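Local coordinates for alginate biosynthesis protein AlgX (Pseudomonas aeruginosa, PDB 4KNC) that protects alginate from degradation as the polymer crosses the periplasm and takes part in its O-acetylation, at residues Asp44-Thr49 with Asn205-Gln210; Gly33-Leu38 with His196-Gln201; Phe254-Glu257 with Ala261-Leu264; Gly78-Val83 with Gln169-Glu174; Tyr310-Pro315 with Leu383-Ser388. All blocks are in the same frame, centred on the assembly; numbering follows the deposited sequence.

Contact 1: Asp44-Thr49 with Asn205-Gln210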
# COMPACT_ATOMS: atom_id res chain seq x y z
N ASP A 44 -20.90 19.25 -10.33
CA ASP A 44 -19.48 19.29 -10.65
C ASP A 44 -18.82 17.91 -10.48
O ASP A 44 -17.60 17.80 -10.33
CB ASP A 44 -18.77 20.30 -9.74
CG ASP A 44 -19.00 21.73 -10.17
OD1 ASP A 44 -19.84 21.98 -11.06
OD2 ASP A 44 -18.32 22.62 -9.60
N TRP A 45 -19.63 16.85 -10.49
CA TRP A 45 -19.08 15.50 -10.45
C TRP A 45 -18.34 15.17 -11.76
O TRP A 45 -18.85 15.41 -12.86
CB TRP A 45 -20.15 14.45 -10.13
CG TRP A 45 -20.45 14.40 -8.65
CD1 TRP A 45 -21.26 15.25 -7.95
CD2 TRP A 45 -19.88 13.50 -7.69
NE1 TRP A 45 -21.25 14.91 -6.62
CE2 TRP A 45 -20.41 13.84 -6.44
CE3 TRP A 45 -18.99 12.43 -7.78
CZ2 TRP A 45 -20.07 13.15 -5.27
CZ3 TRP A 45 -18.66 11.74 -6.62
CH2 TRP A 45 -19.20 12.10 -5.39
N LEU A 46 -17.11 14.68 -11.62
CA LEU A 46 -16.39 14.10 -12.74
C LEU A 46 -16.09 12.64 -12.40
O LEU A 46 -15.90 12.29 -11.24
CB LEU A 46 -15.06 14.85 -12.97
CG LEU A 46 -15.06 16.34 -13.32
CD1 LEU A 46 -13.63 16.79 -13.68
CD2 LEU A 46 -16.03 16.67 -14.46
N PHE A 47 -16.05 11.78 -13.42
CA PHE A 47 -15.60 10.41 -13.21
C PHE A 47 -14.53 10.07 -14.22
O PHE A 47 -14.52 10.61 -15.32
CB PHE A 47 -16.76 9.43 -13.38
CG PHE A 47 -17.77 9.47 -12.26
CD1 PHE A 47 -18.68 10.51 -12.16
CD2 PHE A 47 -17.81 8.46 -11.30
CE1 PHE A 47 -19.62 10.54 -11.13
CE2 PHE A 47 -18.74 8.48 -10.27
CZ PHE A 47 -19.65 9.52 -10.19
N ARG A 48 -13.61 9.18 -13.84
CA ARG A 48 -12.65 8.62 -14.77
C ARG A 48 -13.19 7.29 -15.28
O ARG A 48 -13.58 6.46 -14.50
CB ARG A 48 -11.32 8.37 -14.06
CG ARG A 48 -10.79 9.61 -13.33
CD ARG A 48 -9.65 9.21 -12.43
NE ARG A 48 -10.12 8.44 -11.29
CZ ARG A 48 -9.33 7.93 -10.35
NH1 ARG A 48 -8.02 8.10 -10.43
NH2 ARG A 48 -9.84 7.26 -9.32
N THR A 49 -13.19 7.10 -16.60
CA THR A 49 -13.78 5.90 -17.17
C THR A 49 -13.01 4.63 -16.80
O THR A 49 -13.61 3.61 -16.46
CB THR A 49 -13.85 6.01 -18.70
OG1 THR A 49 -12.56 6.37 -19.20
CG2 THR A 49 -14.85 7.09 -19.13
N ASN A 205 -11.28 24.74 -17.75
CA ASN A 205 -12.42 24.75 -16.84
C ASN A 205 -12.02 25.23 -15.45
O ASN A 205 -10.84 25.27 -15.11
CB ASN A 205 -13.05 23.35 -16.76
CG ASN A 205 -13.75 22.95 -18.04
OD1 ASN A 205 -13.44 23.48 -19.10
ND2 ASN A 205 -14.70 22.03 -17.94
N SER A 206 -13.01 25.62 -14.66
CA SER A 206 -12.75 26.05 -13.30
C SER A 206 -13.81 25.44 -12.40
O SER A 206 -15.00 25.55 -12.68
CB SER A 206 -12.79 27.57 -13.22
OG SER A 206 -12.09 28.03 -12.08
N TYR A 207 -13.39 24.77 -11.33
CA TYR A 207 -14.33 24.13 -10.41
C TYR A 207 -14.15 24.64 -8.97
O TYR A 207 -13.06 25.04 -8.56
CB TYR A 207 -14.22 22.60 -10.46
CG TYR A 207 -14.61 21.97 -11.80
CD1 TYR A 207 -13.65 21.77 -12.81
CD2 TYR A 207 -15.91 21.56 -12.05
CE1 TYR A 207 -14.00 21.20 -14.04
CE2 TYR A 207 -16.27 20.98 -13.27
CZ TYR A 207 -15.31 20.80 -14.25
OH TYR A 207 -15.67 20.22 -15.45
N ALA A 208 -15.24 24.64 -8.21
CA ALA A 208 -15.22 25.12 -6.84
C ALA A 208 -14.43 24.21 -5.91
O ALA A 208 -14.55 22.98 -5.99
CB ALA A 208 -16.63 25.29 -6.31
N THR A 209 -13.64 24.81 -5.03
CA THR A 209 -13.03 24.08 -3.93
C THR A 209 -14.12 23.57 -3.00
O THR A 209 -15.04 24.31 -2.64
CB THR A 209 -12.12 24.99 -3.10
OG1 THR A 209 -11.11 25.52 -3.95
CG2 THR A 209 -11.48 24.23 -1.94
N GLN A 210 -14.03 22.30 -2.62
CA GLN A 210 -14.99 21.72 -1.68
C GLN A 210 -14.55 21.90 -0.23
O GLN A 210 -13.36 21.79 0.09
CB GLN A 210 -15.16 20.22 -1.95
CG GLN A 210 -16.28 19.87 -2.90
CD GLN A 210 -16.63 18.39 -2.85
OE1 GLN A 210 -15.96 17.56 -3.47
NE2 GLN A 210 -17.68 18.05 -2.11
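Tyr207 lays one edge of its ring against the side chain of Asp44. Asp44 OD2 is 3.6 Å from Tyr207 CD2, and Asp44 CG sits in the ring plane beside the same atom. The carboxylate is turned 89° from the ring, so it stands upright at the rim. No hydrogen bond crosses between the two segments. Tyr207 CG lies beside the backbone N and anti to the carbonyl carbon (chi1 -64°). This carries the ring past Asp44 to Leu46. There Leu46 CD2 comes within 3.7 Å of Tyr207 OH and 4.2 Å of Tyr207 CZ.

Two polar partners hold the phenol end in place. Asn205 ND2 donates to Tyr207 OH at 3.2 Å, with an N-H...O angle of 162°, and Gln40 OE1 is hydrogen-bonded to the same hydroxyl.

The contact joins the start of strand 46-48 to the loop between helix 194-203 and strand 210-220. Helix 194-203 supports both sides: His196 stacks on Tyr207 and bonds to Asp44 O, while Ala199 touches Leu46 and Tyr207. Strand 46-48 pairs in antiparallel fashion with strand 38-40.

Contact 2: Gly33-Leu38 with His196-Gln201; sequences GFFTHL and HKAAAQ
This is a buried apolar contact in the SGNH hydrolase-like domain. It packs the loop leading into strand 38-40 against helix 194-203. Its centre is a CH-pi interaction between Phe35 and Ala198. Ala198 CB sits almost exactly over the middle of the Phe35 ring, 3.6 Å from the centroid and 9° off the ring normal. All six ring carbons are thus at nearly equal distance from the methyl. Phe34 CD2 lies over the opposite face, shifted toward the rim, so the ring is held between its own chain neighbour and the helix.

Leu38 extends the apolar patch. Its CD1 methyl reaches the helix between two alanines: Leu38 CD1 is 4.2 Å from Ala198 CB and also 4.2 Å from Ala199 CB. The same methyl is 4.0 Å from Ala199 N. The short alanine side chains let both Phe35 and Leu38 come close to the helix backbone. The loop turns between these two residues, where a cis peptide bond precedes His37.

Phe35 also touches Thr194, and Leu38 touches Phe195. The Phe35 side chain is about 7 Å from that of Asp148 and about 10 Å from that of His150. Both are inferred active-site residues. The packing lies near, without touching, the probable Ser-His-Asp catalytic triad expected of an SGNH hydrolase-like fold.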
# COMPACT_ATOMS: atom_id res chain seq x y z
N GLY A 33 -2.28 10.52 -17.03
CA GLY A 33 -2.61 9.10 -17.07
C GLY A 33 -3.44 8.61 -15.89
O GLY A 33 -4.07 7.54 -15.96
N PHE A 34 -3.46 9.39 -14.81
CA PHE A 34 -4.24 9.07 -13.63
C PHE A 34 -5.72 9.45 -13.78
O PHE A 34 -6.52 9.18 -12.87
CB PHE A 34 -3.63 9.77 -12.41
CG PHE A 34 -4.20 9.31 -11.09
CD1 PHE A 34 -3.98 8.03 -10.63
CD2 PHE A 34 -4.95 10.18 -10.31
CE1 PHE A 34 -4.51 7.61 -9.40
CE2 PHE A 34 -5.48 9.78 -9.09
CZ PHE A 34 -5.26 8.50 -8.63
N PHE A 35 -6.10 10.06 -14.90
CA PHE A 35 -7.46 10.58 -15.06
C PHE A 35 -8.23 10.00 -16.26
O PHE A 35 -9.36 10.40 -16.52
CB PHE A 35 -7.44 12.10 -15.14
CG PHE A 35 -6.67 12.75 -14.03
CD1 PHE A 35 -7.24 12.93 -12.78
CD2 PHE A 35 -5.36 13.17 -14.23
CE1 PHE A 35 -6.52 13.52 -11.74
CE2 PHE A 35 -4.63 13.75 -13.20
CZ PHE A 35 -5.21 13.93 -11.95
N THR A 36 -7.61 9.07 -16.97
CA THR A 36 -8.13 8.55 -18.24
C THR A 36 -9.48 7.84 -18.17
O THR A 36 -9.63 6.88 -17.42
CB THR A 36 -7.11 7.55 -18.81
OG1 THR A 36 -5.79 8.07 -18.64
CG2 THR A 36 -7.38 7.27 -20.28
N HIS A 37 -10.50 8.32 -18.90
CA HIS A 37 -10.58 9.69 -19.37
C HIS A 37 -11.75 10.33 -18.58
O HIS A 37 -12.60 9.60 -18.04
CB HIS A 37 -10.77 9.78 -20.89
CG HIS A 37 -12.14 9.38 -21.37
ND1 HIS A 37 -12.39 8.19 -22.01
CD2 HIS A 37 -13.33 10.04 -21.34
CE1 HIS A 37 -13.67 8.11 -22.33
NE2 HIS A 37 -14.26 9.23 -21.93
N LEU A 38 -11.80 11.65 -18.51
CA LEU A 38 -12.77 12.32 -17.64
C LEU A 38 -14.11 12.52 -18.31
O LEU A 38 -14.17 12.90 -19.47
CB LEU A 38 -12.24 13.68 -17.17
CG LEU A 38 -10.98 13.64 -16.31
CD1 LEU A 38 -10.35 15.03 -16.29
CD2 LEU A 38 -11.30 13.15 -14.89
N HIS A 196 -10.62 17.86 -11.05
CA HIS A 196 -11.01 19.22 -11.42
C HIS A 196 -9.79 19.99 -11.93
O HIS A 196 -9.88 20.72 -12.91
CB HIS A 196 -11.63 19.95 -10.23
CG HIS A 196 -13.03 19.53 -9.90
ND1 HIS A 196 -13.56 19.65 -8.63
CD2 HIS A 196 -14.02 19.03 -10.68
CE1 HIS A 196 -14.82 19.23 -8.64
NE2 HIS A 196 -15.12 18.86 -9.87
N LYS A 197 -8.64 19.80 -11.27
CA LYS A 197 -7.40 20.42 -11.71
C LYS A 197 -6.95 19.89 -13.06
O LYS A 197 -6.45 20.66 -13.91
CB LYS A 197 -6.28 20.21 -10.69
CG LYS A 197 -6.49 20.95 -9.38
CD LYS A 197 -5.28 20.78 -8.47
CE LYS A 197 -5.61 21.18 -7.05
NZ LYS A 197 -4.50 20.80 -6.12
N ALA A 198 -7.13 18.59 -13.27
CA ALA A 198 -6.76 17.98 -14.55
C ALA A 198 -7.64 18.55 -15.67
O ALA A 198 -7.17 18.91 -16.75
CB ALA A 198 -6.88 16.43 -14.49
N ALA A 199 -8.94 18.63 -15.39
CA ALA A 199 -9.88 19.21 -16.34
C ALA A 199 -9.57 20.69 -16.63
O ALA A 199 -9.78 21.15 -17.74
CB ALA A 199 -11.32 19.05 -15.85
N ALA A 200 -9.06 21.40 -15.62
CA ALA A 200 -8.64 22.79 -15.80
C ALA A 200 -7.44 22.87 -16.74
O ALA A 200 -7.37 23.74 -17.60
CB ALA A 200 -8.30 23.44 -14.46
N GLN A 201 -6.50 21.96 -16.56
CA GLN A 201 -5.32 21.95 -17.41
C GLN A 201 -5.67 21.62 -18.86
O GLN A 201 -5.12 22.23 -19.80
CB GLN A 201 -4.28 20.96 -16.87
CG GLN A 201 -2.86 21.26 -17.30
CD GLN A 201 -2.52 20.64 -18.63
OE1 GLN A 201 -2.89 19.49 -18.89
NE2 GLN A 201 -1.83 21.39 -19.48

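Contact 3: Phe254-Glu257 with Ala261-Leu264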
# COMPACT_ATOMS: atom_id res chain seq x y z
N PHE A 254 -11.64 6.89 13.04
CA PHE A 254 -12.93 6.20 13.01
C PHE A 254 -12.78 4.71 13.31
O PHE A 254 -13.63 4.11 13.96
CB PHE A 254 -13.63 6.43 11.68
CG PHE A 254 -13.97 7.89 11.41
CD1 PHE A 254 -14.66 8.64 12.35
CD2 PHE A 254 -13.57 8.51 10.23
CE1 PHE A 254 -14.97 9.99 12.11
CE2 PHE A 254 -13.86 9.85 9.99
CZ PHE A 254 -14.57 10.58 10.93
N LEU A 255 -11.69 4.10 12.84
CA LEU A 255 -11.42 2.72 13.21
C LEU A 255 -11.34 2.58 14.72
O LEU A 255 -11.92 1.66 15.29
CB LEU A 255 -10.13 2.21 12.58
CG LEU A 255 -10.19 1.92 11.07
CD1 LEU A 255 -8.79 1.68 10.51
CD2 LEU A 255 -11.08 0.73 10.78
N GLU A 256 -10.63 3.49 15.39
CA GLU A 256 -10.55 3.41 16.85
C GLU A 256 -11.92 3.60 17.49
O GLU A 256 -12.28 2.87 18.41
CB GLU A 256 -9.58 4.44 17.42
CG GLU A 256 -8.13 4.24 16.98
CD GLU A 256 -7.28 5.45 17.30
OE1 GLU A 256 -7.84 6.56 17.33
OE2 GLU A 256 -6.06 5.28 17.53
N GLU A 257 -12.67 4.57 16.99
CA GLU A 257 -13.97 4.89 17.57
C GLU A 257 -14.87 3.67 17.52
O GLU A 257 -15.44 3.27 18.52
CB GLU A 257 -14.64 6.07 16.86
CG GLU A 257 -16.02 6.32 17.42
CD GLU A 257 -16.82 7.36 16.68
OE1 GLU A 257 -16.26 8.06 15.80
OE2 GLU A 257 -18.03 7.48 17.00
N ALA A 261 -10.19 -0.07 19.88
CA ALA A 261 -8.76 -0.39 19.98
C ALA A 261 -7.89 0.71 19.39
O ALA A 261 -8.31 1.38 18.44
CB ALA A 261 -8.47 -1.69 19.25
N ASP A 262 -6.69 0.89 19.95
CA ASP A 262 -5.66 1.76 19.35
C ASP A 262 -5.24 1.28 17.96
O ASP A 262 -5.05 0.09 17.72
CB ASP A 262 -4.42 1.84 20.25
CG ASP A 262 -4.54 2.91 21.33
OD1 ASP A 262 -5.21 3.93 21.09
OD2 ASP A 262 -3.96 2.74 22.42
N ILE A 263 -5.10 2.23 17.04
CA ILE A 263 -4.66 1.89 15.69
C ILE A 263 -3.37 2.64 15.39
O ILE A 263 -3.38 3.86 15.26
CB ILE A 263 -5.72 2.28 14.64
CG1 ILE A 263 -7.07 1.62 14.96
CG2 ILE A 263 -5.25 1.91 13.25
CD1 ILE A 263 -7.17 0.16 14.57
N LEU A 264 -2.26 1.92 15.30
CA LEU A 264 -0.99 2.53 14.90
C LEU A 264 -1.02 2.85 13.42
O LEU A 264 -0.95 1.95 12.60
CB LEU A 264 0.17 1.57 15.16
CG LEU A 264 0.30 1.08 16.59
CD1 LEU A 264 1.33 -0.03 16.66
CD2 LEU A 264 0.68 2.23 17.52
O HOH W 1 -3.99 6.41 15.38
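Helix 251-259 runs almost directly into strand 263-265, and Glu256 CA and Ala261 CA are 5.2 Å apart across the tight connection. Glu256 spans it with an extended side chain. Its OE2 accepts a nearly straight hydrogen bond from Ile263 N, 3.2 Å long with an N-H...O angle of 169°, through the anti lone pair. A water adds a second link, donating to Glu256 OE2 and, at 2.6 Å, to Ile263 O. OE2 thus takes up Ile263 N directly, and the water takes up Ile263 O.

The aliphatic part of Glu256 also packs. Its methylenes lie alongside Ile263, with Glu256 CG 3.5 Å from Ile263 CG1. Leu255 CB is 3.9 Å from the same Ile263 CG1. Glu256 CA makes a CA-H...O contact of 3.4 Å with Ala261 O.

Helix and strand belong to a beta-alpha-beta unit that starts with strand 237-240, whose Ile237 and Leu239 touch Ile263. Chemically the site is mixed. Asp262 OD1 stands 3.9 Å from Glu256 OE2, and this negative charge would tend to raise the pKa of Glu256, though a long, weak ion pair of Asp262 OD2 with Lys179 should soften the effect. The two bonds donated to OE2 should favour the ionised carboxylate.

Contact 4: Gly78-Val83 with Gln169-Glu174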
# COMPACT_ATOMS: atom_id res chain seq x y z
N GLY A 78 2.56 -14.66 13.94
CA GLY A 78 1.48 -14.27 14.83
C GLY A 78 0.71 -13.02 14.40
O GLY A 78 0.15 -12.31 15.24
N ILE A 79 0.68 -12.75 13.09
CA ILE A 79 -0.00 -11.57 12.56
C ILE A 79 -1.15 -11.94 11.62
O ILE A 79 -0.96 -12.65 10.63
CB ILE A 79 0.99 -10.65 11.80
CG1 ILE A 79 2.23 -10.40 12.66
CG2 ILE A 79 0.33 -9.33 11.44
CD1 ILE A 79 3.37 -9.78 11.88
N GLU A 80 -2.36 -11.47 11.95
CA GLU A 80 -3.52 -11.66 11.10
C GLU A 80 -3.59 -10.50 10.12
O GLU A 80 -3.34 -9.36 10.50
CB GLU A 80 -4.81 -11.69 11.93
CG GLU A 80 -4.90 -12.82 12.94
CD GLU A 80 -5.33 -14.13 12.32
OE1 GLU A 80 -5.94 -14.11 11.22
OE2 GLU A 80 -5.07 -15.18 12.91
N LEU A 81 -3.94 -10.78 8.87
CA LEU A 81 -4.01 -9.73 7.85
C LEU A 81 -5.45 -9.34 7.48
O LEU A 81 -6.27 -10.20 7.18
CB LEU A 81 -3.22 -10.15 6.60
CG LEU A 81 -3.12 -9.11 5.47
CD1 LEU A 81 -2.39 -7.87 5.95
CD2 LEU A 81 -2.43 -9.70 4.26
N VAL A 82 -5.73 -8.05 7.52
CA VAL A 82 -6.99 -7.51 7.05
C VAL A 82 -6.71 -6.62 5.84
O VAL A 82 -5.88 -5.71 5.92
CB VAL A 82 -7.68 -6.66 8.14
CG1 VAL A 82 -8.90 -5.93 7.59
CG2 VAL A 82 -8.06 -7.54 9.33
N VAL A 83 -7.38 -6.87 4.71
CA VAL A 83 -7.23 -5.99 3.55
C VAL A 83 -8.46 -5.10 3.35
O VAL A 83 -9.60 -5.57 3.31
CB VAL A 83 -6.85 -6.76 2.22
CG1 VAL A 83 -7.17 -5.93 1.00
CG2 VAL A 83 -5.37 -7.15 2.20
N GLN A 169 -14.06 -9.86 14.59
CA GLN A 169 -14.08 -11.31 14.31
C GLN A 169 -12.68 -11.94 14.35
O GLN A 169 -12.54 -13.17 14.37
CB GLN A 169 -14.67 -11.60 12.92
CG GLN A 169 -16.13 -11.18 12.71
CD GLN A 169 -16.51 -11.11 11.24
OE1 GLN A 169 -15.71 -11.44 10.35
NE2 GLN A 169 -17.73 -10.66 10.96
N VAL A 170 -11.66 -11.10 14.32
CA VAL A 170 -10.29 -11.60 14.17
C VAL A 170 -9.80 -12.31 15.43
O VAL A 170 -9.90 -11.77 16.52
CB VAL A 170 -9.32 -10.46 13.76
CG1 VAL A 170 -7.91 -10.97 13.58
CG2 VAL A 170 -9.79 -9.81 12.48
N PRO A 171 -9.28 -13.55 15.27
CA PRO A 171 -8.81 -14.32 16.43
C PRO A 171 -7.81 -13.52 17.27
O PRO A 171 -6.86 -12.95 16.73
CB PRO A 171 -8.13 -15.53 15.79
CG PRO A 171 -8.82 -15.70 14.47
CD PRO A 171 -9.12 -14.29 14.01
N GLY A 172 -8.04 -13.45 18.58
CA GLY A 172 -7.21 -12.64 19.45
C GLY A 172 -7.72 -11.23 19.76
O GLY A 172 -7.22 -10.60 20.69
N PHE A 173 -8.70 -10.74 18.99
CA PHE A 173 -9.21 -9.37 19.17
C PHE A 173 -9.67 -9.09 20.59
O PHE A 173 -9.59 -7.95 21.07
CB PHE A 173 -10.35 -9.04 18.18
CG PHE A 173 -10.82 -7.60 18.25
CD1 PHE A 173 -10.23 -6.62 17.46
CD2 PHE A 173 -11.86 -7.23 19.10
CE1 PHE A 173 -10.66 -5.30 17.53
CE2 PHE A 173 -12.29 -5.91 19.19
CZ PHE A 173 -11.69 -4.94 18.39
N GLU A 174 -10.15 -10.11 21.29
CA GLU A 174 -10.71 -9.90 22.62
C GLU A 174 -9.65 -9.54 23.66
O GLU A 174 -9.94 -8.84 24.64
CB GLU A 174 -11.54 -11.11 23.06
CG GLU A 174 -12.59 -10.78 24.11
CD GLU A 174 -13.75 -9.95 23.56
OE1 GLU A 174 -13.76 -9.66 22.34
OE2 GLU A 174 -14.65 -9.61 24.35
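Glu80 chi1 (-62°) sets CG beside Val170, and the bend at chi2 (-81°) then sends the carboxylate toward Pro171. Val170 answers with CG1 placed opposite its own backbone N (chi1 -179°), so that this methyl meets the base of the glutamate. Val170 CG1 is 3.6 Å from Glu80 CB and equally 3.6 Å from Glu80 CG. The two side chains run antiparallel, one alongside the other. The contact here is with the methylenes of the glutamate, not with its charge.

Farther out, Pro171 lies across the end of Glu80. Glu80 OE2 comes to 4.1 Å from Pro171 CG, a loose touch. The polar end is held by residues of neither segment: Trp127 NE1 is hydrogen-bonded to Glu80 OE1, and Lys75 offers OE2 a long, weak ion pair. The second methyl of Val170, CG2, is 4.3 Å from Val82 CG2. Glu80 and Val82 alternate with Leu81, so both face Val170.

Val170 to Phe173 form a type II beta turn, closed by a bond of 2.9 Å from Phe173 N to Val170 O. Gly172 has the positive phi this turn needs.

The turn follows helix 153-169 and packs on strand 80-85, an outermost strand of the parallel sheet. Just before the strand, Gly78 ends helix 61-76 in a Schellman motif. Strand 293-298 pairs with strand 80-85, and its Ile293 touches Val82 and Val170, while Leu167 of helix 153-169 touches Val82.

Contact 5: Tyr310-Pro315 with Leu383-Ser388; sequences YRQAMP and LKIEQS
Gln312 and Ile385 carry the larger share of this contact, and Leu383 on Arg311 makes up the rest. The Gln312 side chain is extended beyond CG (chi2 171°) and points its amide at the branched isoleucine, which comes to meet it from the opposite direction. Ile385 CG2 is 3.4 Å from Gln312 OE1 and 3.7 Å from Gln312 NE2, so this methyl touches both ends of the amide. Ile385 CD1 adds a contact of 3.8 Å to Gln312 CD. These are van der Waals contacts. Gln312 NE2 finds its hydrogen bond one turn back in its own helix, at Ser308 O, and this sets which end of the amide is NE2.

Leu383 lies two residues before Ile385 in the strand and faces the same way. Its CD2 methyl covers one face of the Arg311 guanidinium, 3.9 Å above the plane and offset toward the rim. Arg311 NH1 is 4.0 Å from Leu383 CD2. The bend of Arg311 at chi3 (66°) helps to turn the group there. The charge is met elsewhere, by a salt bridge from NH1 to Glu381 and a hydrogen bond from NH2 to Gln400 O.

The contact joins the SGNH hydrolase-like domain to the carbohydrate-binding module. Helix 307-316 lies on the first, and strand 380-386 is an outermost strand of an antiparallel sheet in the second. In strand 396-400, Phe399 touches Leu383 and Tyr397 touches Ile385. Helix 61-76 packs on Tyr310, Ala313 and Met314; Leu278 of helix 275-282 touches Gln312 and Ala313.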
# COMPACT_ATOMS: atom_id res chain seq x y z
N TYR A 310 6.86 -8.64 -3.57
CA TYR A 310 6.92 -9.83 -2.72
C TYR A 310 8.35 -10.26 -2.37
O TYR A 310 8.60 -10.73 -1.26
CB TYR A 310 6.09 -10.96 -3.33
CG TYR A 310 4.63 -10.57 -3.44
CD1 TYR A 310 3.76 -10.73 -2.36
CD2 TYR A 310 4.14 -9.96 -4.59
CE1 TYR A 310 2.43 -10.33 -2.43
CE2 TYR A 310 2.81 -9.57 -4.69
CZ TYR A 310 1.96 -9.75 -3.60
OH TYR A 310 0.64 -9.35 -3.69
N ARG A 311 9.28 -10.07 -3.31
CA ARG A 311 10.70 -10.33 -3.02
C ARG A 311 11.25 -9.51 -1.85
O ARG A 311 12.21 -9.91 -1.19
CB ARG A 311 11.56 -10.11 -4.26
CG ARG A 311 11.23 -11.08 -5.38
CD ARG A 311 12.17 -10.88 -6.55
NE ARG A 311 13.55 -11.24 -6.22
CZ ARG A 311 14.57 -11.02 -7.03
NH1 ARG A 311 14.35 -10.44 -8.21
NH2 ARG A 311 15.81 -11.37 -6.69
N GLN A 312 10.67 -8.34 -1.61
CA GLN A 312 11.00 -7.56 -0.43
C GLN A 312 10.13 -7.97 0.77
O GLN A 312 10.63 -8.25 1.86
CB GLN A 312 10.83 -6.07 -0.72
CG GLN A 312 11.78 -5.54 -1.78
CD GLN A 312 11.43 -4.14 -2.20
OE1 GLN A 312 11.74 -3.16 -1.50
NE2 GLN A 312 10.76 -4.02 -3.34
N ALA A 313 8.81 -8.01 0.57
CA ALA A 313 7.90 -8.24 1.68
C ALA A 313 8.14 -9.56 2.40
O ALA A 313 8.17 -9.58 3.63
CB ALA A 313 6.44 -8.11 1.23
N MET A 314 8.34 -10.64 1.65
CA MET A 314 8.54 -11.96 2.25
C MET A 314 9.70 -12.00 3.27
O MET A 314 9.47 -12.31 4.43
CB MET A 314 8.67 -13.07 1.19
CG MET A 314 7.38 -13.33 0.43
SD MET A 314 6.10 -14.03 1.50
CE MET A 314 6.60 -15.76 1.48
N PRO A 315 10.94 -11.67 2.84
CA PRO A 315 12.02 -11.71 3.84
C PRO A 315 11.93 -10.60 4.88
O PRO A 315 12.56 -10.71 5.93
CB PRO A 315 13.27 -11.51 2.99
CG PRO A 315 12.78 -10.72 1.80
CD PRO A 315 11.44 -11.31 1.51
N LEU A 383 18.12 -6.18 -10.62
CA LEU A 383 16.97 -5.84 -9.79
C LEU A 383 17.01 -4.38 -9.38
O LEU A 383 17.91 -3.96 -8.66
CB LEU A 383 16.92 -6.73 -8.55
CG LEU A 383 15.86 -6.30 -7.53
CD1 LEU A 383 14.49 -6.23 -8.18
CD2 LEU A 383 15.85 -7.21 -6.31
N LYS A 384 16.03 -3.61 -9.81
CA LYS A 384 15.99 -2.19 -9.49
C LYS A 384 14.79 -1.89 -8.59
O LYS A 384 13.65 -2.12 -8.97
CB LYS A 384 15.95 -1.36 -10.77
CG LYS A 384 16.23 0.12 -10.59
N ILE A 385 15.08 -1.39 -7.39
CA ILE A 385 14.05 -1.10 -6.39
C ILE A 385 13.89 0.39 -6.18
O ILE A 385 14.81 1.06 -5.72
CB ILE A 385 14.40 -1.74 -5.03
CG1 ILE A 385 14.60 -3.25 -5.18
CG2 ILE A 385 13.31 -1.44 -3.99
CD1 ILE A 385 14.86 -3.96 -3.88
N GLU A 386 12.71 0.90 -6.52
CA GLU A 386 12.39 2.30 -6.30
C GLU A 386 11.58 2.44 -5.02
O GLU A 386 10.56 1.79 -4.84
CB GLU A 386 11.61 2.88 -7.48
CG GLU A 386 12.31 2.77 -8.84
CD GLU A 386 13.59 3.58 -8.90
OE1 GLU A 386 14.55 3.10 -9.54
OE2 GLU A 386 13.64 4.69 -8.33
N GLN A 387 12.04 3.31 -4.13
CA GLN A 387 11.38 3.52 -2.86
C GLN A 387 10.73 4.90 -2.84
O GLN A 387 11.28 5.85 -3.40
CB GLN A 387 12.41 3.39 -1.74
CG GLN A 387 11.97 3.90 -0.41
CD GLN A 387 13.03 3.70 0.65
OE1 GLN A 387 13.06 2.68 1.34
NE2 GLN A 387 13.92 4.68 0.79
N SER A 388 9.57 5.01 -2.20
CA SER A 388 8.86 6.28 -2.07
C SER A 388 9.74 7.37 -1.48
O SER A 388 10.53 7.11 -0.56
CB SER A 388 7.62 6.11 -1.19
OG SER A 388 7.06 7.37 -0.86

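Contacts 1 and 2 are neighbours, their centres about 9 Å apart. Both gather round helix 194-203 and the strand pair 38-40 and 46-48, and Thr49 OG1 bonds to His37 N. Their segments alternate along the chain. Contact 4 is nested inside the loops that both close; contact 3 follows, then contact 5. Contacts 3 and 4, centres about 14 Å apart, reach opposite outermost strands of one parallel sheet, 263-265 and 80-85. Contact 5 is about 25 Å from contact 4, centre to centre. Four contacts thus lie inside the SGNH hydrolase-like domain, two near the inferred active site and two at its sheet edges, while contact 5 joins it to the carbohydrate-binding module.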